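PDB 4ZOY: Sqt1 from Chaetomium thermophilum, which probably acts as a dedicated chaperone that captures a newly made ribosomal protein during its synthesis, on the way to ribosome assembly. Local coordinates for residues 157-160 / 166-169; 216-219 / 223-226; 380-385 / 404-409. One frame throughout, in Å; residues are numbered along the deposited sequence.

Contact 1. Residues 157-160 / 166-169; sequences IALG and VWVF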
loop_
_atom_site.group_PDB
_atom_site.type_symbol
_atom_site.label_atom_id
_atom_site.label_comp_id
_atom_site.label_asym_id
_atom_site.label_seq_id
_atom_site.Cartn_x
_atom_site.Cartn_y
_atom_site.Cartn_z
ATOM N N ILE A 157 9.461 0.325 -10.992
ATOM C CA ILE A 157 8.299 -0.222 -10.287
ATOM C C ILE A 157 8.454 -1.718 -10.066
ATOM O O ILE A 157 9.008 -2.429 -10.911
ATOM C CB ILE A 157 6.982 0.070 -11.071
ATOM C CG1 ILE A 157 5.746 -0.422 -10.324
ATOM C CG2 ILE A 157 7.014 -0.548 -12.467
ATOM C CD1 ILE A 157 4.497 -0.394 -11.182
ATOM N N ALA A 158 7.961 -2.196 -8.926
ATOM C CA ALA A 158 7.886 -3.610 -8.654
ATOM C C ALA A 158 6.451 -4.066 -8.636
ATOM O O ALA A 158 5.539 -3.293 -8.311
ATOM C CB ALA A 158 8.542 -3.942 -7.317
ATOM N N LEU A 159 6.266 -5.337 -8.948
ATOM C CA LEU A 159 4.976 -5.993 -8.758
ATOM C C LEU A 159 5.170 -7.405 -8.239
ATOM O O LEU A 159 6.233 -8.009 -8.408
ATOM C CB LEU A 159 4.176 -6.000 -10.064
ATOM C CG LEU A 159 4.670 -6.843 -11.245
ATOM C CD1 LEU A 159 4.295 -8.323 -11.135
ATOM C CD2 LEU A 159 4.102 -6.229 -12.533
ATOM N N GLY A 160 4.125 -7.946 -7.629
ATOM C CA GLY A 160 4.106 -9.341 -7.243
ATOM C C GLY A 160 2.879 -9.990 -7.838
ATOM O O GLY A 160 1.863 -9.316 -8.022
ATOM N N VAL A 166 8.020 -12.039 -8.646
ATOM C CA VAL A 166 8.188 -10.632 -8.372
ATOM C C VAL A 166 9.000 -10.050 -9.511
ATOM O O VAL A 166 10.083 -10.552 -9.822
ATOM C CB VAL A 166 8.880 -10.404 -7.023
ATOM C CG1 VAL A 166 9.224 -8.933 -6.838
ATOM C CG2 VAL A 166 7.988 -10.914 -5.892
ATOM N N TRP A 167 8.453 -9.018 -10.148
ATOM C CA TRP A 167 9.079 -8.370 -11.296
ATOM C C TRP A 167 9.426 -6.930 -10.969
ATOM O O TRP A 167 8.641 -6.219 -10.328
ATOM C CB TRP A 167 8.141 -8.429 -12.509
ATOM C CG TRP A 167 7.877 -9.828 -12.974
ATOM C CD1 TRP A 167 7.122 -10.778 -12.340
ATOM C CD2 TRP A 167 8.378 -10.446 -14.170
ATOM N NE1 TRP A 167 7.133 -11.946 -13.062
ATOM C CE2 TRP A 167 7.889 -11.766 -14.191
ATOM C CE3 TRP A 167 9.185 -10.003 -15.225
ATOM C CZ2 TRP A 167 8.190 -12.660 -15.226
ATOM C CZ3 TRP A 167 9.477 -10.891 -16.255
ATOM C CH2 TRP A 167 8.979 -12.199 -16.246
ATOM N N VAL A 168 10.601 -6.489 -11.405
ATOM C CA VAL A 168 10.981 -5.095 -11.290
ATOM C C VAL A 168 11.225 -4.537 -12.687
ATOM O O VAL A 168 12.025 -5.091 -13.437
ATOM C CB VAL A 168 12.244 -4.914 -10.412
ATOM C CG1 VAL A 168 12.600 -3.446 -10.301
ATOM C CG2 VAL A 168 12.020 -5.534 -9.025
ATOM N N PHE A 169 10.510 -3.469 -13.033
ATOM C CA PHE A 169 10.605 -2.864 -14.358
ATOM C C PHE A 169 11.090 -1.444 -14.243
ATOM O O PHE A 169 10.761 -0.747 -13.279
ATOM C CB PHE A 169 9.246 -2.832 -15.075
ATOM C CG PHE A 169 8.620 -4.167 -15.276
ATOM C CD1 PHE A 169 8.966 -4.952 -16.368
ATOM C CD2 PHE A 169 7.650 -4.641 -14.393
ATOM C CE1 PHE A 169 8.372 -6.197 -16.571
ATOM C CE2 PHE A 169 7.057 -5.874 -14.589
ATOM C CZ PHE A 169 7.415 -6.662 -15.681
#
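L159 sends one methyl group to each of two aromatic residues of the facing strand, W167 and F169. CD2 meets F169 CE2 at 3.6 Å, reaching the phenyl at its edge and close to the ring plane. CD1 approaches W167 CD1 at 3.9 Å, obliquely to the indole, and the two side chains lie alongside each other, pointing the same way. The two methyls reach both rings because CG sits between the backbone N and the carbonyl carbon (chi1 68°), which swings the isobutyl end toward the partner strand. The indole instead runs away from 157-160, and its NE1 is hydrogen-bonded to S165 OG. On the same face I157 crosses F169 at a slant, CG2 to CB at 4.1 Å. The opposite face is thinner: A158 CB lies 4.2 Å from V168 CG2, and A158, V166 and V168 all rest on L205 of the next blade.

Beneath the side chains, residues 157-160 and 166-169 are antiparallel strands at 163°. I157 and F169 form one hydrogen-bonded pair, joined by two 2.8 Å bonds between the N of each and the O of the other. L159 and W167 form the second such pair: L159 N donates to W167 O at 2.9 Å, and W167 N to L159 O at 3.0 Å, tilted from the carbonyl plane.

The contact thus joins the two middle strands of a four-stranded propeller blade, and its chemistry implies a buried hairpin in which backbone amides satisfy one another across the strands while aliphatic and aromatic groups fill both faces.

Contact 2. Residues 216-219 / 223-226; sequences VYDV and AASK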
loop_
_atom_site.group_PDB
_atom_site.type_symbol
_atom_site.label_atom_id
_atom_site.label_comp_id
_atom_site.label_asym_id
_atom_site.label_seq_id
_atom_site.Cartn_x
_atom_site.Cartn_y
_atom_site.Cartn_z
ATOM N N VAL A 216 13.960 -10.878 0.507
ATOM C CA VAL A 216 14.324 -9.483 0.387
ATOM C C VAL A 216 15.393 -9.369 -0.695
ATOM O O VAL A 216 16.541 -9.759 -0.488
ATOM C CB VAL A 216 14.825 -8.909 1.721
ATOM C CG1 VAL A 216 15.109 -7.429 1.566
ATOM C CG2 VAL A 216 13.775 -9.135 2.827
ATOM N N TYR A 217 14.993 -8.838 -1.852
ATOM C CA TYR A 217 15.832 -8.885 -3.050
ATOM C C TYR A 217 16.813 -7.746 -3.134
ATOM O O TYR A 217 16.484 -6.591 -2.865
ATOM C CB TYR A 217 14.973 -8.884 -4.319
ATOM C CG TYR A 217 13.811 -9.838 -4.257
ATOM C CD1 TYR A 217 13.983 -11.206 -4.445
ATOM C CD2 TYR A 217 12.537 -9.362 -3.998
ATOM C CE1 TYR A 217 12.900 -12.073 -4.370
ATOM C CE2 TYR A 217 11.461 -10.209 -3.921
ATOM C CZ TYR A 217 11.643 -11.561 -4.109
ATOM O OH TYR A 217 10.554 -12.391 -4.020
ATOM N N ASP A 218 18.031 -8.095 -3.538
ATOM C CA ASP A 218 19.088 -7.138 -3.853
ATOM C C ASP A 218 18.902 -6.596 -5.269
ATOM O O ASP A 218 19.604 -7.009 -6.198
ATOM C CB ASP A 218 20.453 -7.820 -3.715
ATOM C CG ASP A 218 21.617 -6.892 -4.006
ATOM O OD1 ASP A 218 21.535 -5.693 -3.691
ATOM O OD2 ASP A 218 22.636 -7.395 -4.536
ATOM N N VAL A 219 17.954 -5.678 -5.431
ATOM C CA VAL A 219 17.424 -5.377 -6.759
ATOM C C VAL A 219 18.476 -4.791 -7.709
ATOM O O VAL A 219 18.478 -5.097 -8.912
ATOM C CB VAL A 219 16.227 -4.417 -6.648
ATOM C CG1 VAL A 219 15.797 -3.913 -8.020
ATOM C CG2 VAL A 219 15.068 -5.143 -5.964
ATOM N N ALA A 223 24.085 -5.119 -2.660
ATOM C CA ALA A 223 24.432 -6.046 -1.596
ATOM C C ALA A 223 25.366 -7.142 -2.094
ATOM O O ALA A 223 26.278 -7.541 -1.372
ATOM C CB ALA A 223 23.183 -6.652 -0.986
ATOM N N ALA A 224 25.168 -7.613 -3.323
ATOM C CA ALA A 224 26.020 -8.670 -3.861
ATOM C C ALA A 224 27.480 -8.208 -3.930
ATOM O O ALA A 224 28.404 -8.979 -3.649
ATOM C CB ALA A 224 25.530 -9.099 -5.229
ATOM N N SER A 225 27.680 -6.943 -4.277
ATOM C CA SER A 225 29.025 -6.389 -4.394
ATOM C C SER A 225 29.692 -6.214 -3.037
ATOM O O SER A 225 30.909 -6.001 -2.960
ATOM C CB SER A 225 28.988 -5.046 -5.123
ATOM O OG SER A 225 28.488 -4.006 -4.295
ATOM N N LYS A 226 28.894 -6.292 -1.974
ATOM C CA LYS A 226 29.392 -6.139 -0.609
ATOM C C LYS A 226 29.363 -7.477 0.124
ATOM O O LYS A 226 29.501 -7.513 1.352
ATOM C CB LYS A 226 28.565 -5.101 0.163
ATOM C CG LYS A 226 28.665 -3.670 -0.338
ATOM C CD LYS A 226 27.572 -2.817 0.280
ATOM C CE LYS A 226 27.669 -1.358 -0.130
ATOM N NZ LYS A 226 28.833 -0.690 0.499
#
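A223 N donates to D218 OD1 at 2.8 Å, and A224 N to D218 OD2 at the same distance, so one carboxylate takes two successive backbone amides of the short helical turn, one with each oxygen. Both bonds bend somewhat, with N-H...O angles of 155° and 148°. Neither amide lies in the carboxylate plane: each donor meets its oxygen from above it. A bond to each oxygen limits rotation of the carboxylate.

The carboxylate gets there because CG stands anti to the backbone N (chi1 -179°), extending the group from the end region of the strand toward 223-226. The two alanines follow with their methyls: A223 CB lies 3.3 Å from D218 OD1, and A224 CB 3.4 Å from D218 OD2. D218 is also the centre of an inverse gamma turn, where the chain swings out of the strand. The helix itself is short and weakly bonded, with K226 N bonded to A223 O at 3.0 Å. A carboxylate that receives two N-H groups in this way would probably be stabilised in the charged form.

Y217 and D218 probably occupy the place of the Trp-Asp pair that names the WD repeat, and the hydrogen bond between Y217 OH and T207 OG1 is consistent with the Trp-to-Ser/Thr link of that family, with tyrosine standing in for tryptophan. The aspartate lies near the end of strand 214-218, and the helical turn 222-225 belongs to the connection that leads on to an edge strand of the blade, 235-239, whose V236 touches A223; L281, in a loop, also touches A223.

Contact 3. Residues 380-385 / 404-409; sequences EFVKSP and VRRWDL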
loop_
_atom_site.group_PDB
_atom_site.type_symbol
_atom_site.label_atom_id
_atom_site.label_comp_id
_atom_site.label_asym_id
_atom_site.label_seq_id
_atom_site.Cartn_x
_atom_site.Cartn_y
_atom_site.Cartn_z
ATOM N N GLU A 380 -2.149 3.750 7.530
ATOM C CA GLU A 380 -1.090 4.561 6.914
ATOM C C GLU A 380 -0.878 5.839 7.703
ATOM O O GLU A 380 -1.842 6.562 7.989
ATOM C CB GLU A 380 -1.430 4.889 5.458
ATOM C CG GLU A 380 -0.314 5.644 4.732
ATOM C CD GLU A 380 -0.741 6.084 3.350
ATOM O OE1 GLU A 380 -0.671 5.267 2.399
ATOM O OE2 GLU A 380 -1.155 7.247 3.212
ATOM N N PHE A 381 0.376 6.121 8.065
ATOM C CA PHE A 381 0.678 7.340 8.807
ATOM C C PHE A 381 0.607 8.564 7.926
ATOM O O PHE A 381 1.007 8.534 6.758
ATOM C CB PHE A 381 2.069 7.257 9.442
ATOM C CG PHE A 381 2.124 6.369 10.638
ATOM C CD1 PHE A 381 1.869 6.873 11.902
ATOM C CD2 PHE A 381 2.424 5.019 10.505
ATOM C CE1 PHE A 381 1.911 6.048 13.027
ATOM C CE2 PHE A 381 2.466 4.191 11.619
ATOM C CZ PHE A 381 2.209 4.701 12.879
ATOM N N VAL A 382 0.093 9.646 8.500
ATOM C CA VAL A 382 0.153 10.953 7.856
ATOM C C VAL A 382 1.609 11.430 7.851
ATOM O O VAL A 382 2.249 11.499 8.900
ATOM C CB VAL A 382 -0.737 11.985 8.575
ATOM C CG1 VAL A 382 -0.652 13.338 7.873
ATOM C CG2 VAL A 382 -2.176 11.492 8.636
ATOM N N LYS A 383 2.107 11.767 6.670
ATOM C CA LYS A 383 3.527 12.105 6.522
ATOM C C LYS A 383 3.872 13.465 7.107
ATOM O O LYS A 383 4.886 13.616 7.798
ATOM C CB LYS A 383 3.921 12.048 5.047
ATOM C CG LYS A 383 3.846 10.633 4.485
ATOM C CD LYS A 383 4.685 10.455 3.228
ATOM C CE LYS A 383 3.881 10.723 1.976
ATOM N NZ LYS A 383 4.673 10.393 0.750
ATOM N N SER A 384 3.030 14.452 6.839
ATOM C CA SER A 384 3.308 15.814 7.271
ATOM C C SER A 384 2.050 16.473 7.795
ATOM O O SER A 384 1.468 17.308 7.109
ATOM C CB SER A 384 3.880 16.631 6.119
ATOM O OG SER A 384 5.062 16.042 5.609
ATOM N N PRO A 385 1.612 16.091 8.999
ATOM C CA PRO A 385 0.366 16.675 9.511
ATOM C C PRO A 385 0.479 18.184 9.678
ATOM O O PRO A 385 1.577 18.696 9.934
ATOM C CB PRO A 385 0.173 15.985 10.864
ATOM C CG PRO A 385 1.492 15.436 11.217
ATOM C CD PRO A 385 2.226 15.156 9.955
ATOM N N VAL A 404 -13.673 5.425 7.467
ATOM C CA VAL A 404 -12.272 5.835 7.534
ATOM C C VAL A 404 -12.077 6.549 8.858
ATOM O O VAL A 404 -12.907 7.363 9.264
ATOM C CB VAL A 404 -11.885 6.764 6.369
ATOM C CG1 VAL A 404 -10.401 7.140 6.450
ATOM C CG2 VAL A 404 -12.204 6.105 5.045
ATOM N N ARG A 405 -10.995 6.231 9.559
ATOM C CA ARG A 405 -10.746 6.848 10.853
ATOM C C ARG A 405 -9.335 7.385 10.951
ATOM O O ARG A 405 -8.445 6.953 10.226
ATOM C CB ARG A 405 -11.013 5.851 11.987
ATOM C CG ARG A 405 -12.486 5.489 12.131
ATOM C CD ARG A 405 -12.826 4.736 13.406
ATOM N NE ARG A 405 -14.283 4.647 13.514
ATOM C CZ ARG A 405 -15.003 3.644 13.028
ATOM N NH1 ARG A 405 -14.416 2.612 12.440
ATOM N NH2 ARG A 405 -16.330 3.668 13.134
ATOM N N ARG A 406 -9.133 8.345 11.849
ATOM C CA ARG A 406 -7.778 8.790 12.105
ATOM C C ARG A 406 -7.538 8.767 13.597
ATOM O O ARG A 406 -8.417 9.129 14.395
ATOM C CB ARG A 406 -7.513 10.160 11.536
ATOM C CG ARG A 406 -6.039 10.509 11.721
ATOM C CD ARG A 406 -5.681 11.683 10.939
ATOM N NE ARG A 406 -5.742 11.455 9.507
ATOM C CZ ARG A 406 -5.804 12.441 8.623
ATOM N NH1 ARG A 406 -5.870 13.704 9.049
ATOM N NH2 ARG A 406 -5.806 12.189 7.336
ATOM N N TRP A 407 -6.340 8.321 13.954
ATOM C CA TRP A 407 -5.986 8.001 15.321
ATOM C C TRP A 407 -4.758 8.769 15.749
ATOM O O TRP A 407 -3.815 8.938 14.967
ATOM C CB TRP A 407 -5.709 6.507 15.474
ATOM C CG TRP A 407 -6.764 5.632 14.897
ATOM C CD1 TRP A 407 -6.821 5.145 13.626
ATOM C CD2 TRP A 407 -7.910 5.127 15.579
ATOM N NE1 TRP A 407 -7.938 4.363 13.474
ATOM C CE2 TRP A 407 -8.630 4.344 14.656
ATOM C CE3 TRP A 407 -8.409 5.275 16.877
ATOM C CZ2 TRP A 407 -9.812 3.700 14.991
ATOM C CZ3 TRP A 407 -9.581 4.635 17.211
ATOM C CH2 TRP A 407 -10.271 3.857 16.273
ATOM N N ASP A 408 -4.795 9.221 16.996
ATOM C CA ASP A 408 -3.655 9.804 17.692
ATOM C C ASP A 408 -3.018 8.691 18.516
ATOM O O ASP A 408 -3.615 8.202 19.474
ATOM C CB ASP A 408 -4.150 10.978 18.560
ATOM C CG ASP A 408 -3.128 11.482 19.568
ATOM O OD1 ASP A 408 -1.945 11.090 19.549
ATOM O OD2 ASP A 408 -3.554 12.319 20.396
ATOM N N LEU A 409 -1.804 8.289 18.143
ATOM C CA LEU A 409 -1.182 7.112 18.748
ATOM C C LEU A 409 -0.216 7.448 19.882
ATOM O O LEU A 409 0.562 6.594 20.296
ATOM C CB LEU A 409 -0.445 6.292 17.681
ATOM C CG LEU A 409 -1.313 5.761 16.529
ATOM C CD1 LEU A 409 -0.478 4.854 15.640
ATOM C CD2 LEU A 409 -2.556 5.030 17.031
#
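F381 and R406 mark the nearest approach of the two backbones, with CA atoms 9.2 Å apart, because strand 394-399 runs between strands 376-381 and 404-408 and bonds to both. No hydrogen bond joins the two segments; side chains alone reach across the middle strand, one pair on each face of the blade.

On one face F381 meets L409. The phenyl starts away from 404-409, but its end returns, so that CE1 comes to 3.7 Å from L409 CD1, and the two side chains cross at a slant. I342 of the preceding blade touches both.

On the other face V382 lays its CG2 methyl over one face of the R406 guanidinium, 3.6 Å from the plane and displaced toward the rim; the closest atom is NE, at 3.7 Å. A bend at chi3 (-67°) brings the head under the methyl, and the two side chains cross at about a right angle. Hydrogen bonds from NE to T396 OG1 and from NH2 to G466 O hold the buried head and link this blade to the one that follows.

The contact joins the first and third strands of a four-stranded blade of a WD40 beta-propeller. W407-D408 is consistent with the Trp-Asp pair, and the W407 NE1 to S397 OG hydrogen bond with the Trp-Ser/Thr link of the WD40 structural tetrad.

Overall arrangement
From the N terminus, contact 1 comes first, closing the short turn between strands 156-161 and 166-171 of one blade. Contact 2 follows in the next blade, closing the three-residue step from strand 214-218 into the helical turn. Contact 3 spans a longer loop of 18 residues that includes strand 394-399. All three are in series: none nests in or crosses another. Contacts 1 and 2 nevertheless touch, V166 CG2 lying 3.5 Å from Y217 OH, so adjacent blades are packed together there. Contact 3 lies on the opposite side of the chain's centre from contact 1, their centres about 28 Å apart, across the ring of eight blades.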